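Local coordinates for protein tungsten-containing formylmethanofuran dehydrogenase 2 subunit C (Methanothermobacter wolfeii, PDB 5T5I) that probably serves, with its partner subunits, in the tungsten enzyme that interconverts carbon dioxide and formylmethanofuran in the first step of methanogenesis, at residues Gly137-Gly142 with Ile162-Asn167. Numbering follows the deposited sequence.
Sequences GSSYRG and IGEYMN. With CA (calcium ion), chain B.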
loop_
_atom_site.group_PDB
_atom_site.type_symbol
_atom_site.label_atom_id
_atom_site.label_comp_id
_atom_site.label_asym_id
_atom_site.label_seq_id
_atom_site.Cartn_x
_atom_site.Cartn_y
_atom_site.Cartn_z
ATOM N N GLY C 137 -18.419 -18.849 -33.909
ATOM C CA GLY C 137 -17.877 -20.188 -34.124
ATOM C C GLY C 137 -17.881 -21.092 -32.906
ATOM O O GLY C 137 -16.941 -21.858 -32.708
ATOM N N SER C 138 -18.934 -21.024 -32.090
ATOM C CA SER C 138 -19.063 -21.804 -30.849
ATOM C C SER C 138 -19.763 -23.162 -31.053
ATOM O O SER C 138 -20.164 -23.516 -32.160
ATOM C CB SER C 138 -19.874 -20.997 -29.833
ATOM O OG SER C 138 -21.243 -21.034 -30.194
ATOM N N SER C 139 -19.923 -23.899 -29.954
ATOM C CA SER C 139 -20.687 -25.141 -29.907
ATOM C C SER C 139 -22.131 -24.795 -29.440
ATOM O O SER C 139 -22.458 -23.621 -29.245
ATOM C CB SER C 139 -20.049 -26.121 -28.919
ATOM O OG SER C 139 -20.215 -25.741 -27.559
ATOM N N TYR C 140 -22.966 -25.811 -29.266
ATOM C CA TYR C 140 -24.316 -25.675 -28.717
ATOM C C TYR C 140 -24.254 -26.046 -27.224
ATOM O O TYR C 140 -23.402 -26.840 -26.826
ATOM C CB TYR C 140 -25.313 -26.593 -29.451
ATOM C CG TYR C 140 -26.715 -26.536 -28.885
ATOM C CD1 TYR C 140 -27.507 -25.404 -29.045
ATOM C CD2 TYR C 140 -27.237 -27.601 -28.154
ATOM C CE1 TYR C 140 -28.777 -25.324 -28.476
ATOM C CE2 TYR C 140 -28.510 -27.536 -27.591
ATOM C CZ TYR C 140 -29.279 -26.395 -27.753
ATOM O OH TYR C 140 -30.534 -26.376 -27.195
ATOM N N ARG C 141 -25.160 -25.480 -26.414
ATOM C CA ARG C 141 -25.273 -25.788 -24.966
ATOM C C ARG C 141 -25.191 -27.297 -24.697
ATOM O O ARG C 141 -25.832 -28.098 -25.385
ATOM C CB ARG C 141 -26.612 -25.301 -24.379
ATOM C CG ARG C 141 -26.905 -23.788 -24.521
ATOM C CD ARG C 141 -25.727 -22.900 -24.124
ATOM N NE ARG C 141 -26.067 -21.473 -24.135
ATOM C CZ ARG C 141 -25.246 -20.491 -23.756
ATOM N NH1 ARG C 141 -24.021 -20.767 -23.314
ATOM N NH2 ARG C 141 -25.648 -19.232 -23.793
ATOM N N GLY C 142 -24.331 -27.668 -23.759
ATOM C CA GLY C 142 -24.145 -29.045 -23.332
ATOM C C GLY C 142 -23.220 -29.897 -24.174
ATOM O O GLY C 142 -22.669 -30.884 -23.665
ATOM N N ILE C 162 -15.578 -16.448 -28.071
ATOM C CA ILE C 162 -15.427 -16.780 -29.475
ATOM C C ILE C 162 -14.651 -18.120 -29.532
ATOM O O ILE C 162 -13.779 -18.379 -28.692
ATOM C CB ILE C 162 -14.747 -15.660 -30.329
ATOM C CG1 ILE C 162 -13.278 -15.450 -29.962
ATOM C CG2 ILE C 162 -15.519 -14.313 -30.264
ATOM C CD1 ILE C 162 -12.467 -15.070 -31.148
ATOM N N GLY C 163 -15.044 -18.988 -30.439
ATOM C CA GLY C 163 -14.432 -20.306 -30.574
ATOM C C GLY C 163 -14.611 -21.222 -29.376
ATOM O O GLY C 163 -13.759 -22.070 -29.100
ATOM N N GLU C 164 -15.720 -21.070 -28.656
ATOM C CA GLU C 164 -16.047 -21.904 -27.493
ATOM C C GLU C 164 -16.142 -23.389 -27.907
ATOM O O GLU C 164 -16.873 -23.714 -28.835
ATOM C CB GLU C 164 -17.355 -21.390 -26.859
ATOM C CG GLU C 164 -17.895 -22.202 -25.682
ATOM C CD GLU C 164 -19.172 -22.977 -25.935
ATOM O OE1 GLU C 164 -19.554 -23.135 -27.114
ATOM O OE2 GLU C 164 -19.728 -23.538 -24.965
ATOM N N TYR C 165 -15.333 -24.266 -27.270
ATOM C CA TYR C 165 -15.242 -25.709 -27.591
ATOM C C TYR C 165 -14.824 -25.975 -29.077
ATOM O O TYR C 165 -15.184 -27.001 -29.653
ATOM C CB TYR C 165 -16.543 -26.477 -27.228
ATOM C CG TYR C 165 -16.674 -26.858 -25.769
ATOM C CD1 TYR C 165 -16.019 -27.969 -25.256
ATOM C CD2 TYR C 165 -17.493 -26.136 -24.913
ATOM C CE1 TYR C 165 -16.153 -28.338 -23.916
ATOM C CE2 TYR C 165 -17.642 -26.493 -23.577
ATOM C CZ TYR C 165 -16.960 -27.589 -23.077
ATOM O OH TYR C 165 -17.115 -27.917 -21.756
ATOM N N MET C 166 -14.016 -25.084 -29.670
ATOM C CA MET C 166 -13.573 -25.220 -31.065
ATOM C C MET C 166 -12.813 -26.529 -31.260
ATOM O O MET C 166 -12.007 -26.894 -30.412
ATOM C CB MET C 166 -12.679 -24.026 -31.455
ATOM C CG MET C 166 -12.611 -23.754 -32.917
ATOM S SD MET C 166 -11.483 -22.366 -33.187
ATOM C CE MET C 166 -11.472 -22.281 -34.926
ATOM N N ASN C 167 -13.089 -27.228 -32.360
ATOM C CA ASN C 167 -12.477 -28.511 -32.709
ATOM C C ASN C 167 -11.932 -28.553 -34.165
ATOM O O ASN C 167 -11.963 -29.604 -34.805
ATOM C CB ASN C 167 -13.537 -29.599 -32.528
ATOM C CG ASN C 167 -12.986 -30.970 -32.305
ATOM O OD1 ASN C 167 -11.803 -31.162 -31.978
ATOM N ND2 ASN C 167 -13.849 -31.956 -32.488
HETATM CA CA CA B . -21.058 -26.468 -25.125
HETATM O O HOH W 1 -16.662 -24.247 -31.535
#
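Glu164 OE1 accepts two bonds from Ser139. Ser139 N meets Glu164 OE1 at 3.0 Å, nearly along the C-O axis. Ser139 OG donates to Glu164 OE1 at 2.7 Å from above the carboxylate plane, 38° out of it. The two residues lie on successive turns of a right-handed parallel beta-helix, in the loops before strands 151-154 and 170-173. With CG anti to the backbone N (chi1 176°) and a bend at chi2, the Glu164 side chain reaches back to the earlier loop. Its OE2 makes a salt bridge to a basic side chain of another protein chain. Ser139 OG also binds the calcium ion, at 2.7 Å. Asp143 O and an acidic side chain of that other chain also bind it, and Tyr140 belongs to the site, so the ion sits at a subunit interface. With an alanine here in place of Glu164, Ser139 N and OG would probably lose their shared acceptor, and the basic side chain of the other subunit its charged mate. Further along, one water donates to both Gly137 O and Glu164 O. Gly163 to Met166 form a type II turn. Ser138 CB packs on Glu164 CB at 3.9 Å. Tyr165 stacks on His184, and Tyr165 CB lies 3.8 Å from Ser139 OG.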